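Local coordinates for DNA-(apurinic or apyrimidinic site) endonuclease 2 (Xenopus laevis, PDB 6WCD), which hydrolyses DNA as a metal-dependent 3'-5' exonuclease and weak AP endonuclease in base excision repair, here represented by its catalytic domain, at residues S5-G10 with L181-T186; S46-G51 with L320-L325; T255-A260 with Q265-T270. One frame throughout, in Å; residues are numbered along the deposited sequence.

In the fold
The three contacts sample the DNase I-like catalytic domain from its metal site to its periphery. Contact 1 lies deepest, its centre about 7 Å from that of the chain, where strand 2-7 of the six-stranded sheet meets the end of strand 177-181 of the other large sheet. Contact 3 follows it along the chain, its centre about 14 Å away, and pairs strand 256-257 with the start of strand 269-278, the neighbour of strand 177-181. Contact 2, centred about 21 Å from contact 1, joins the end of helix 44-47 to the C-terminal part of the chain; its segments alternate with those of contact 1 and enclose contact 3. Contact 1 holds part of the active site and contact 3 lies beside it.

Contact 1: residues S5-G10 with L181-T186; sequences SWNING and LGDVNT. With MG (magnesium ion), chain B; BU1 (1,4-butanediol), chain G.
Asp183 OD2 takes a hydrogen bond from Asn7 ND2 at 2.9 Å, bent to 140° at the hydrogen. OD2 accepts through its anti lone pair and lies close to the plane of the Asn7 amide, although amide and carboxylate are turned 53° against each other. Both side chains leave their backbones with CG anti to N (chi1 177° for Asn7), which sends them toward one another across the gap between the segments. The other end of the amide is held too: Asn7 OD1 accepts from Asn9 N at 3.1 Å, an Asx turn. Water 1 of the magnesium shell also donates to Asn7 OD1, at 2.8 Å. This is part of the active site of the DNase I-like fold, where strand 2-7 and the end of strand 177-181, from different sheets, come together. Asn9 OD1 binds the magnesium directly at 2.1 Å, with Glu34 as a further protein ligand, so Asn7 is a second-shell residue that links the hydrated metal to Asp183, the catalytic proton donor/acceptor. Two residues earlier on the strand, Ser5 CB packs on Leu181 CD1 at 3.9 Å. Ser5 OG approaches Gly182 CA to 3.2 Å while hydrogen-bonding to Gln33.

Contact 2: residues S46-G51 with L320-L325; sequences SAIVEG and LCTKYL. With EDO (1,2-ethanediol), chain E.
Thr322 and Ile48 touch through the threonine hydroxyl, Ile48 CG1 lying 3.7 Å from Thr322 OG1, the two side chains running alongside one another but pointing oppositely. Farther out along the isoleucine, Ile48 CD1 reaches the backbone of the 3-10 turn, 4.0 Å from Lys323 CA. Thr322 also turns its methyl to the helix end, with CG2 4.2 Å from Ala47 CB. With chi1 at 55°, Thr322 OG1 is tucked over its own backbone, flanked by N and C, and faces Ala47 O at 3.4 Å, a weak approach at best. The stronger polar partner of the hydroxyl is Ser54 on strand 53-57, at one edge of the six-stranded sheet; a backbone bond also ties Thr322 to Ser54. In the next shell, the 3-10 turn 322-324 is braced by backbone bonds from Tyr324 N to Cys321 O (3.1 Å) and from Leu325 N to Thr322 O (3.0 Å). Phe56 of strand 53-57 packs against both Ala47 and Thr322, while Phe328 adjoins Ile48. The contact is thus chemically mixed: beside its few apolar touches, the weak direct hydroxyl approach is complemented by Ser54 OG, hydrogen-bonded to both Thr322 OG1 and Ala47 O.

Contact 3: residues T255-A260 with Q265-T270; sequences TCWCSA and QTNYGT
Asn267 OD1 comes to the edge of the Trp257 indole, where NE1 donates to it at 2.9 Å in a nearly straight bond of 164°. The acceptor lies near the ring plane, whereas the donor is tilted from the plane of the amide carbonyl; ring and amide are turned 37° against each other. With CG beside the backbone N (chi1 -51°), the indole swings across to the opposing segment, and Trp257 CD1 comes to 3.7 Å from Gly269 CA. Cys258 and Tyr268 make a second edge contact: Cys258 SG stands at the rim of the phenol ring, 4.0 Å from Tyr268 CE2, a sulfur-aromatic approach from near the ring plane. Both pairs lie at one end of a short antiparallel pairing that adds the weakly bonded strand 256-257 to strand 269-278. Thr270 N bonds to Cys256 O at 3.0 Å, and Thr270 O receives Thr255 N at 2.9 Å together with a weaker bond from Cys256 N, a classic beta bulge. Past the pairing, water 5 spans Cys258 N and Tyr268 O, at 2.8 and 2.7 Å, where Tyr268 centres an inverse gamma turn. The Thr255 hydroxyl bonds to Asp273, probably important for catalysis as in related enzymes, and to Ile272 N, while Cys256 packs on His300.

Contact 1: residues S5-G10 with L181-T186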
ATOM      1  N   SER A   5      -3.247   6.564  -0.082  1.00  9.91           N
ATOM      2  CA  SER A   5      -2.275   5.730   0.645  1.00  9.98           C
ATOM      3  C   SER A   5      -1.670   6.567   1.765  1.00 10.73           C
ATOM      4  O   SER A   5      -1.310   7.724   1.553  1.00 11.69           O
ATOM      5  CB  SER A   5      -1.171   5.245  -0.278  1.00 12.69           C
ATOM      6  OG  SER A   5      -0.266   4.393   0.353  1.00 14.73           O
ATOM      7  N   TRP A   6      -1.531   5.980   2.951  1.00 10.07           N
ATOM      8  CA  TRP A   6      -0.996   6.716   4.086  1.00  8.52           C
ATOM      9  C   TRP A   6      -0.339   5.799   5.090  1.00  9.13           C
ATOM     10  O   TRP A   6      -0.990   4.899   5.641  1.00 10.74           O
ATOM     11  CB  TRP A   6      -2.103   7.500   4.785  1.00 10.29           C
ATOM     12  CG  TRP A   6      -1.654   8.494   5.841  1.00 10.10           C
ATOM     13  CD1 TRP A   6      -0.392   9.059   6.004  1.00 11.00           C
ATOM     14  CD2 TRP A   6      -2.466   9.061   6.861  1.00 10.76           C
ATOM     15  NE1 TRP A   6      -0.421   9.940   7.023  1.00 11.91           N
ATOM     16  CE2 TRP A   6      -1.683   9.930   7.609  1.00 11.01           C
ATOM     17  CE3 TRP A   6      -3.811   8.897   7.222  1.00 11.91           C
ATOM     18  CZ2 TRP A   6      -2.166  10.681   8.678  1.00 13.62           C
ATOM     19  CZ3 TRP A   6      -4.284   9.589   8.306  1.00 14.86           C
ATOM     20  CH2 TRP A   6      -3.499  10.492   9.022  1.00 14.74           C
ATOM     21  N   ASN A   7       0.948   6.033   5.373  1.00 10.17           N
ATOM     22  CA  ASN A   7       1.615   5.362   6.485  1.00  9.71           C
ATOM     23  C   ASN A   7       1.232   6.173   7.708  1.00 10.61           C
ATOM     24  O   ASN A   7       1.670   7.321   7.896  1.00 11.76           O
ATOM     25  CB  ASN A   7       3.113   5.304   6.307  1.00 10.34           C
ATOM     26  CG  ASN A   7       3.790   4.678   7.510  1.00 13.02           C
ATOM     27  OD1 ASN A   7       3.373   4.853   8.640  1.00 12.44           O
ATOM     28  ND2 ASN A   7       4.864   3.957   7.266  1.00 16.16           N
ATOM     29  N   ILE A   8       0.319   5.610   8.503  1.00 10.92           N
ATOM     30  CA  ILE A   8      -0.355   6.325   9.571  1.00  9.77           C
ATOM     31  C   ILE A   8       0.369   6.219  10.899  1.00 10.10           C
ATOM     32  O   ILE A   8      -0.010   6.886  11.869  1.00 12.12           O
ATOM     33  CB  ILE A   8      -1.820   5.817   9.640  1.00 10.78           C
ATOM     34  CG1 ILE A   8      -2.698   6.735  10.449  1.00 13.28           C
ATOM     35  CG2 ILE A   8      -1.882   4.391  10.198  1.00 12.51           C
ATOM     36  CD1 ILE A   8      -4.235   6.383  10.333  1.00 13.52           C
ATOM     37  N   ASN A   9       1.459   5.444  10.955  1.00 11.42           N
ATOM     38  CA  ASN A   9       2.293   5.345  12.156  1.00 10.99           C
ATOM     39  C   ASN A   9       1.477   4.973  13.386  1.00 11.65           C
ATOM     40  O   ASN A   9       1.713   5.479  14.490  1.00 15.18           O
ATOM     41  CB  ASN A   9       3.103   6.637  12.415  1.00 12.17           C
ATOM     42  CG  ASN A   9       4.292   6.389  13.335  1.00 14.20           C
ATOM     43  OD1 ASN A   9       5.008   5.392  13.206  1.00 15.33           O
ATOM     44  ND2 ASN A   9       4.495   7.272  14.283  1.00 18.95           N
ATOM     45  N   GLY A  10       0.539   4.052  13.168  1.00 11.79           N
ATOM     46  CA  GLY A  10      -0.324   3.591  14.237  1.00 13.33           C
ATOM     47  C   GLY A  10      -1.716   4.248  14.132  1.00 12.52           C
ATOM     48  O   GLY A  10      -1.848   5.460  14.337  1.00 13.92           O
ATOM     49  N   LEU A 181       0.618   0.535  -3.981  1.00 12.16           N
ATOM     50  CA  LEU A 181       0.761   1.751  -3.221  1.00 12.94           C
ATOM     51  C   LEU A 181       1.218   1.490  -1.824  1.00 12.52           C
ATOM     52  O   LEU A 181       1.041   0.387  -1.282  1.00 13.48           O
ATOM     53  CB  LEU A 181      -0.517   2.533  -3.246  1.00 14.98           C
ATOM     54  CG  LEU A 181      -1.716   1.998  -2.495  1.00 14.35           C
ATOM     55  CD1 LEU A 181      -2.915   2.854  -2.873  1.00 17.02           C
ATOM     56  CD2 LEU A 181      -2.096   0.638  -2.795  1.00 20.04           C
ATOM     57  N   GLY A 182       1.873   2.467  -1.262  1.00 12.50           N
ATOM     58  CA  GLY A 182       2.252   2.364   0.124  1.00 13.90           C
ATOM     59  C   GLY A 182       3.640   2.864   0.332  1.00 12.96           C
ATOM     60  O   GLY A 182       4.144   3.694  -0.420  1.00 13.32           O
ATOM     61  N   ASP A 183       4.238   2.416   1.433  1.00 12.27           N
ATOM     62  CA  ASP A 183       5.508   2.890   1.943  1.00 11.51           C
ATOM     63  C   ASP A 183       6.549   1.939   1.407  1.00 12.94           C
ATOM     64  O   ASP A 183       6.704   0.805   1.895  1.00 14.02           O
ATOM     65  CB  ASP A 183       5.530   2.942   3.457  1.00 13.54           C
ATOM     66  CG  ASP A 183       6.847   3.411   4.029  1.00 19.12           C
ATOM     67  OD1 ASP A 183       7.868   3.585   3.269  1.00 19.48           O
ATOM     68  OD2 ASP A 183       6.899   3.620   5.279  1.00 19.90           O
ATOM     69  N   VAL A 184       7.170   2.357   0.316  1.00 14.67           N
ATOM     70  CA  VAL A 184       8.228   1.546  -0.304  1.00 13.79           C
ATOM     71  C   VAL A 184       9.548   1.672   0.421  1.00 15.74           C
ATOM     72  O   VAL A 184      10.442   0.810   0.274  1.00 16.85           O
ATOM     73  CB  VAL A 184       8.278   1.964  -1.791  1.00 16.32           C
ATOM     74  CG1 VAL A 184       9.435   1.344  -2.514  1.00 20.96           C
ATOM     75  CG2 VAL A 184       6.985   1.595  -2.482  1.00 18.42           C
ATOM     76  N   ASN A 185       9.746   2.711   1.243  1.00 15.28           N
ATOM     77  CA  ASN A 185      10.920   2.878   2.067  1.00 16.23           C
ATOM     78  C   ASN A 185      12.217   2.978   1.256  1.00 20.79           C
ATOM     79  O   ASN A 185      13.279   2.615   1.717  1.00 22.11           O
ATOM     80  CB  ASN A 185      11.021   1.741   3.105  1.00 18.92           C
ATOM     81  CG  ASN A 185      11.777   2.143   4.310  1.00 34.15           C
ATOM     82  OD1 ASN A 185      11.813   3.322   4.663  1.00 28.91           O
ATOM     83  ND2 ASN A 185      12.435   1.177   4.950  1.00 29.04           N
ATOM     84  N   THR A 186      12.119   3.519   0.032  1.00 17.44           N
ATOM     85  CA  THR A 186      13.262   3.932  -0.787  1.00 16.03           C
ATOM     86  C   THR A 186      12.809   5.159  -1.569  1.00 15.80           C
ATOM     87  O   THR A 186      11.691   5.160  -2.111  1.00 17.44           O
ATOM     88  CB  THR A 186      13.663   2.864  -1.788  1.00 20.32           C
ATOM     89  OG1 THR A 186      14.189   1.710  -1.109  1.00 25.75           O
ATOM     90  CG2 THR A 186      14.773   3.364  -2.694  1.00 25.49           C
TER
HETATM   91 MG    MG B 401       6.244   4.458  11.795  1.00 14.93          MG
HETATM   92  C1  BU1 G 406      16.705   2.337   0.962  1.00 65.37           C
HETATM   93  C2  BU1 G 406      17.013   1.263  -0.093  1.00 64.72           C
HETATM   94  C3  BU1 G 406      17.214  -0.129   0.521  1.00 64.77           C
HETATM   95  C4  BU1 G 406      18.588  -0.711   0.164  1.00 60.73           C
HETATM   96  O5  BU1 G 406      17.167   3.591   0.512  1.00 67.53           O
HETATM   97  O6  BU1 G 406      19.085  -1.401   1.285  1.00 66.57           O
HETATM   98  O   HOH W   1       5.479   5.668  10.287  1.00 14.35           O
HETATM   99  O   HOH W   2       7.068   3.258  13.352  1.00 18.78           O
HETATM  100  O   HOH W   3       7.736   5.862  12.098  1.00 18.33           O
HETATM  101  O   HOH W   4       7.433   3.492  10.391  1.00 20.33           O

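Contact 2: residues S46-G51 with L320-L325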
ATOM      1  N   SER A  46     -10.640   0.179  15.501  1.00 15.22           N
ATOM      2  CA  SER A  46      -9.674   0.463  14.461  1.00 13.42           C
ATOM      3  C   SER A  46      -9.928  -0.376  13.232  1.00 17.35           C
ATOM      4  O   SER A  46      -9.421  -0.028  12.164  1.00 17.40           O
ATOM      5  CB  SER A  46      -8.274   0.235  14.993  1.00 16.23           C
ATOM      6  OG  SER A  46      -7.940   1.169  16.000  1.00 18.02           O
ATOM      7  N   ALA A  47     -10.644  -1.465  13.343  1.00 15.35           N
ATOM      8  CA  ALA A  47     -10.838  -2.389  12.225  1.00 17.93           C
ATOM      9  C   ALA A  47     -12.171  -2.208  11.537  1.00 21.45           C
ATOM     10  O   ALA A  47     -12.237  -2.356  10.308  1.00 27.15           O
ATOM     11  CB  ALA A  47     -10.706  -3.826  12.718  1.00 24.32           C
ATOM     12  N   ILE A  48     -13.236  -1.911  12.261  1.00 16.89           N
ATOM     13  CA  ILE A  48     -14.587  -1.846  11.719  1.00 18.47           C
ATOM     14  C   ILE A  48     -15.057  -0.410  11.846  1.00 20.67           C
ATOM     15  O   ILE A  48     -15.226   0.115  12.961  1.00 20.65           O
ATOM     16  CB  ILE A  48     -15.512  -2.843  12.419  1.00 24.66           C
ATOM     17  CG1 ILE A  48     -15.018  -4.254  12.055  1.00 25.14           C
ATOM     18  CG2 ILE A  48     -16.953  -2.706  11.891  1.00 28.19           C
ATOM     19  CD1 ILE A  48     -15.741  -5.358  12.723  1.00 31.24           C
ATOM     20  N   VAL A  49     -15.239   0.259  10.702  1.00 18.36           N
ATOM     21  CA  VAL A  49     -15.642   1.648  10.682  1.00 16.62           C
ATOM     22  C   VAL A  49     -16.930   1.781   9.880  1.00 17.15           C
ATOM     23  O   VAL A  49     -17.006   1.279   8.741  1.00 17.23           O
ATOM     24  CB  VAL A  49     -14.522   2.517  10.045  1.00 15.61           C
ATOM     25  CG1 VAL A  49     -14.928   3.938  10.048  1.00 19.41           C
ATOM     26  CG2 VAL A  49     -13.221   2.346  10.818  1.00 18.09           C
ATOM     27  N   GLU A  50     -17.879   2.495  10.434  1.00 17.42           N
ATOM     28  CA  GLU A  50     -19.162   2.737   9.760  1.00 20.27           C
ATOM     29  C   GLU A  50     -18.926   3.359   8.389  1.00 20.40           C
ATOM     30  O   GLU A  50     -18.198   4.346   8.266  1.00 18.57           O
ATOM     31  CB  GLU A  50     -20.032   3.664  10.596  1.00 23.23           C
ATOM     32  CG  GLU A  50     -21.407   3.870   9.996  1.00 28.66           C
ATOM     33  CD  GLU A  50     -22.196   4.949  10.725  1.00 67.61           C
ATOM     34  OE1 GLU A  50     -21.881   5.220  11.902  1.00 67.79           O
ATOM     35  OE2 GLU A  50     -23.115   5.533  10.110  1.00 77.55           O
ATOM     36  N   GLY A  51     -19.585   2.802   7.363  1.00 18.58           N
ATOM     37  CA  GLY A  51     -19.419   3.284   6.017  1.00 16.70           C
ATOM     38  C   GLY A  51     -18.316   2.632   5.201  1.00 15.95           C
ATOM     39  O   GLY A  51     -18.140   2.979   4.021  1.00 18.05           O
ATOM     40  N   LEU A 320     -12.055 -12.273   3.717  1.00 16.04           N
ATOM     41  CA  LEU A 320     -11.011 -11.602   4.475  1.00 15.51           C
ATOM     42  C   LEU A 320     -11.560 -10.406   5.230  1.00 17.57           C
ATOM     43  O   LEU A 320     -10.889  -9.892   6.113  1.00 17.02           O
ATOM     44  CB  LEU A 320      -9.880 -11.133   3.564  1.00 15.24           C
ATOM     45  CG  LEU A 320      -8.662 -10.495   4.191  1.00 16.88           C
ATOM     46  CD1 LEU A 320      -7.974 -11.421   5.187  1.00 22.77           C
ATOM     47  CD2 LEU A 320      -7.654 -10.112   3.108  1.00 18.28           C
ATOM     48  N   CYS A 321     -12.734  -9.949   4.898  1.00 15.28           N
ATOM     49  CA  CYS A 321     -13.245  -8.736   5.530  1.00 14.18           C
ATOM     50  C   CYS A 321     -13.277  -8.892   7.060  1.00 14.52           C
ATOM     51  O   CYS A 321     -13.673  -9.940   7.609  1.00 16.35           O
ATOM     52  CB  CYS A 321     -14.649  -8.416   5.027  1.00 15.67           C
ATOM     53  SG  CYS A 321     -15.334  -6.867   5.604  1.00 17.59           S
ATOM     54  N   THR A 322     -12.867  -7.822   7.750  1.00 14.37           N
ATOM     55  CA  THR A 322     -12.832  -7.781   9.204  1.00 13.54           C
ATOM     56  C   THR A 322     -14.182  -8.050   9.842  1.00 15.74           C
ATOM     57  O   THR A 322     -14.251  -8.513  10.993  1.00 18.18           O
ATOM     58  CB  THR A 322     -12.319  -6.427   9.678  1.00 15.94           C
ATOM     59  OG1 THR A 322     -13.108  -5.408   9.099  1.00 17.02           O
ATOM     60  CG2 THR A 322     -10.876  -6.197   9.307  1.00 15.88           C
ATOM     61  N   LYS A 323     -15.282  -7.778   9.129  1.00 16.25           N
ATOM     62  CA  LYS A 323     -16.589  -7.978   9.754  1.00 19.10           C
ATOM     63  C   LYS A 323     -16.857  -9.446  10.048  1.00 21.24           C
ATOM     64  O   LYS A 323     -17.723  -9.748  10.863  1.00 24.72           O
ATOM     65  CB  LYS A 323     -17.681  -7.403   8.868  1.00 21.29           C
ATOM     66  CG  LYS A 323     -17.987  -8.160   7.621  1.00 20.99           C
ATOM     67  CD  LYS A 323     -19.074  -7.377   6.847  1.00 31.68           C
ATOM     68  CE  LYS A 323     -19.613  -8.146   5.704  1.00 42.43           C
ATOM     69  NZ  LYS A 323     -20.657  -7.340   5.009  1.00 39.83           N
ATOM     70  N   TYR A 324     -16.099 -10.352   9.458  1.00 17.23           N
ATOM     71  CA  TYR A 324     -16.277 -11.763   9.666  1.00 19.75           C
ATOM     72  C   TYR A 324     -15.386 -12.319  10.758  1.00 22.52           C
ATOM     73  O   TYR A 324     -15.518 -13.502  11.098  1.00 25.27           O
ATOM     74  CB  TYR A 324     -16.016 -12.526   8.374  1.00 20.38           C
ATOM     75  CG  TYR A 324     -16.918 -12.146   7.219  1.00 19.27           C
ATOM     76  CD1 TYR A 324     -18.286 -12.210   7.293  1.00 23.28           C
ATOM     77  CD2 TYR A 324     -16.332 -11.731   6.026  1.00 20.49           C
ATOM     78  CE1 TYR A 324     -19.077 -11.899   6.194  1.00 23.44           C
ATOM     79  CE2 TYR A 324     -17.110 -11.411   4.950  1.00 21.03           C
ATOM     80  CZ  TYR A 324     -18.446 -11.482   5.047  1.00 22.87           C
ATOM     81  OH  TYR A 324     -19.174 -11.123   3.928  1.00 23.13           O
ATOM     82  N   LEU A 325     -14.525 -11.514  11.342  1.00 20.01           N
ATOM     83  CA  LEU A 325     -13.668 -12.015  12.395  1.00 20.56           C
ATOM     84  C   LEU A 325     -14.506 -12.463  13.584  1.00 19.95           C
ATOM     85  O   LEU A 325     -15.364 -11.699  14.060  1.00 24.64           O
ATOM     86  CB  LEU A 325     -12.654 -10.931  12.803  1.00 18.65           C
ATOM     87  CG  LEU A 325     -11.584 -10.643  11.779  1.00 21.35           C
ATOM     88  CD1 LEU A 325     -10.822  -9.371  12.162  1.00 23.36           C
ATOM     89  CD2 LEU A 325     -10.615 -11.809  11.623  1.00 26.60           C
TER
HETATM   90  C1  EDO E 404     -21.505   7.271   6.702  1.00 65.38           C
HETATM   91  O1  EDO E 404     -21.777   7.768   8.020  1.00 71.12           O
HETATM   92  C2  EDO E 404     -22.051   5.852   6.578  1.00 72.87           C
HETATM   93  O2  EDO E 404     -22.188   5.510   5.191  1.00 74.85           O

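Contact 3: residues T255-A260 with Q265-T270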
ATOM      1  N   THR A 255       7.046  13.104   1.674  1.00 13.07           N
ATOM      2  CA  THR A 255       5.945  12.435   2.350  1.00 11.84           C
ATOM      3  C   THR A 255       6.283  11.973   3.754  1.00 12.98           C
ATOM      4  O   THR A 255       5.411  11.419   4.448  1.00 14.05           O
ATOM      5  CB  THR A 255       5.446  11.248   1.549  1.00 14.03           C
ATOM      6  OG1 THR A 255       6.458  10.235   1.422  1.00 14.13           O
ATOM      7  CG2 THR A 255       4.974  11.682   0.194  1.00 15.38           C
ATOM      8  N   CYS A 256       7.545  12.120   4.181  1.00 12.74           N
ATOM      9  CA  CYS A 256       8.007  11.557   5.433  1.00 14.10           C
ATOM     10  C   CYS A 256       9.036  12.469   6.035  1.00 15.59           C
ATOM     11  O   CYS A 256      10.002  12.856   5.343  1.00 16.39           O
ATOM     12  CB  CYS A 256       8.577  10.163   5.217  1.00 14.22           C
ATOM     13  SG  CYS A 256       9.144   9.347   6.775  1.00 19.60           S
ATOM     14  N   TRP A 257       8.884  12.756   7.351  1.00 15.24           N
ATOM     15  CA  TRP A 257       9.790  13.591   8.132  1.00 16.95           C
ATOM     16  C   TRP A 257       9.930  12.925   9.497  1.00 26.96           C
ATOM     17  O   TRP A 257       8.912  12.548  10.125  1.00 22.02           O
ATOM     18  CB  TRP A 257       9.256  15.013   8.326  1.00 17.75           C
ATOM     19  CG  TRP A 257       8.802  15.732   7.073  1.00 14.57           C
ATOM     20  CD1 TRP A 257       9.489  16.627   6.364  1.00 18.18           C
ATOM     21  CD2 TRP A 257       7.537  15.557   6.407  1.00 14.16           C
ATOM     22  NE1 TRP A 257       8.750  17.065   5.287  1.00 18.23           N
ATOM     23  CE2 TRP A 257       7.543  16.392   5.291  1.00 17.09           C
ATOM     24  CE3 TRP A 257       6.420  14.772   6.669  1.00 16.45           C
ATOM     25  CZ2 TRP A 257       6.488  16.491   4.443  1.00 19.65           C
ATOM     26  CZ3 TRP A 257       5.328  14.881   5.793  1.00 19.03           C
ATOM     27  CH2 TRP A 257       5.386  15.691   4.703  1.00 18.37           C
ATOM     28  N   CYS A 258      11.136  12.879  10.029  1.00 26.24           N
ATOM     29  CA  CYS A 258      11.274  12.231  11.315  1.00 27.10           C
ATOM     30  C   CYS A 258      10.558  12.994  12.420  1.00 30.56           C
ATOM     31  O   CYS A 258      10.424  14.188  12.383  1.00 27.61           O
ATOM     32  CB  CYS A 258      12.728  11.970  11.662  1.00 30.00           C
ATOM     33  SG  CYS A 258      13.686  13.488  11.903  1.00 30.00           S
ATOM     34  N   SER A 259      10.157  12.286  13.453  1.00 30.11           N
ATOM     35  CA  SER A 259       9.339  12.925  14.477  1.00 36.98           C
ATOM     36  C   SER A 259      10.122  13.977  15.236  1.00 43.37           C
ATOM     37  O   SER A 259       9.538  14.927  15.762  1.00 46.68           O
ATOM     38  CB  SER A 259       8.798  11.873  15.451  1.00 54.32           C
ATOM     39  OG  SER A 259       7.914  10.986  14.781  1.00 61.72           O
ATOM     40  N   ALA A 260      11.433  13.837  15.290  1.00 37.61           N
ATOM     41  CA  ALA A 260      12.214  14.658  16.198  1.00 36.11           C
ATOM     42  C   ALA A 260      12.733  15.921  15.522  1.00 34.58           C
ATOM     43  O   ALA A 260      12.804  16.027  14.297  1.00 32.72           O
ATOM     44  CB  ALA A 260      13.388  13.833  16.746  1.00 39.65           C
ATOM     45  N   GLN A 265       8.672  20.906   9.976  1.00 26.06           N
ATOM     46  CA  GLN A 265       8.687  22.334   9.788  1.00 24.86           C
ATOM     47  C   GLN A 265       9.869  22.806   8.944  1.00 28.13           C
ATOM     48  O   GLN A 265       9.769  23.819   8.267  1.00 28.78           O
ATOM     49  CB  GLN A 265       8.744  23.023  11.158  1.00 29.34           C
ATOM     50  CG  GLN A 265       7.461  22.828  12.018  1.00 47.24           C
ATOM     51  CD  GLN A 265       7.149  21.365  12.365  1.00 54.11           C
ATOM     52  OE1 GLN A 265       7.969  20.643  12.961  1.00 42.99           O
ATOM     53  NE2 GLN A 265       5.949  20.920  11.984  1.00 49.12           N
ATOM     54  N   THR A 266      11.024  22.130   9.026  1.00 23.14           N
ATOM     55  CA  THR A 266      12.180  22.579   8.247  1.00 20.90           C
ATOM     56  C   THR A 266      12.229  21.881   6.890  1.00 23.62           C
ATOM     57  O   THR A 266      13.139  22.168   6.093  1.00 29.58           O
ATOM     58  CB  THR A 266      13.474  22.291   8.994  1.00 21.43           C
ATOM     59  OG1 THR A 266      13.577  20.896   9.223  1.00 20.43           O
ATOM     60  CG2 THR A 266      13.527  23.008  10.301  1.00 25.02           C
ATOM     61  N   ASN A 267      11.271  21.003   6.631  1.00 23.04           N
ATOM     62  CA  ASN A 267      11.171  20.138   5.445  1.00 25.84           C
ATOM     63  C   ASN A 267      12.426  19.275   5.290  1.00 25.45           C
ATOM     64  O   ASN A 267      12.961  19.048   4.201  1.00 23.78           O
ATOM     65  CB  ASN A 267      10.888  20.937   4.182  1.00 31.68           C
ATOM     66  CG  ASN A 267      10.066  20.156   3.177  1.00 31.63           C
ATOM     67  OD1 ASN A 267       9.167  19.327   3.530  1.00 26.32           O
ATOM     68  ND2 ASN A 267      10.339  20.418   1.908  1.00 38.23           N
ATOM     69  N   TYR A 268      12.879  18.768   6.404  1.00 19.33           N
ATOM     70  CA  TYR A 268      13.905  17.730   6.421  1.00 17.97           C
ATOM     71  C   TYR A 268      13.189  16.411   6.167  1.00 17.73           C
ATOM     72  O   TYR A 268      12.741  15.712   7.096  1.00 19.83           O
ATOM     73  CB  TYR A 268      14.594  17.785   7.754  1.00 18.57           C
ATOM     74  CG  TYR A 268      15.670  16.744   8.061  1.00 18.63           C
ATOM     75  CD1 TYR A 268      16.954  16.961   7.705  1.00 19.57           C
ATOM     76  CD2 TYR A 268      15.345  15.612   8.787  1.00 17.87           C
ATOM     77  CE1 TYR A 268      17.968  16.064   8.074  1.00 19.78           C
ATOM     78  CE2 TYR A 268      16.334  14.716   9.152  1.00 21.21           C
ATOM     79  CZ  TYR A 268      17.623  14.955   8.770  1.00 22.83           C
ATOM     80  OH  TYR A 268      18.647  14.108   9.143  1.00 21.34           O
ATOM     81  N   GLY A 269      13.040  16.072   4.892  1.00 17.78           N
ATOM     82  CA  GLY A 269      12.191  14.957   4.494  1.00 20.48           C
ATOM     83  C   GLY A 269      12.581  14.215   3.232  1.00 18.39           C
ATOM     84  O   GLY A 269      13.554  14.545   2.549  1.00 18.30           O
ATOM     85  N   THR A 270      11.765  13.205   2.919  1.00 16.71           N
ATOM     86  CA  THR A 270      11.987  12.319   1.781  0.52 17.57           C
ATOM     87  C   THR A 270      10.641  11.894   1.232  1.00 16.08           C
ATOM     88  O   THR A 270       9.668  11.846   1.973  1.00 15.08           O
ATOM     89  CB  THR A 270      12.772  11.068   2.175  0.52 19.21           C
ATOM     90  OG1 THR A 270      13.888  11.423   3.002  0.52 33.26           O
ATOM     91  CG2 THR A 270      13.261  10.395   0.942  0.52 13.92           C
TER
HETATM   92  O   HOH W   5      13.090  13.253   8.122  0.53 18.39           O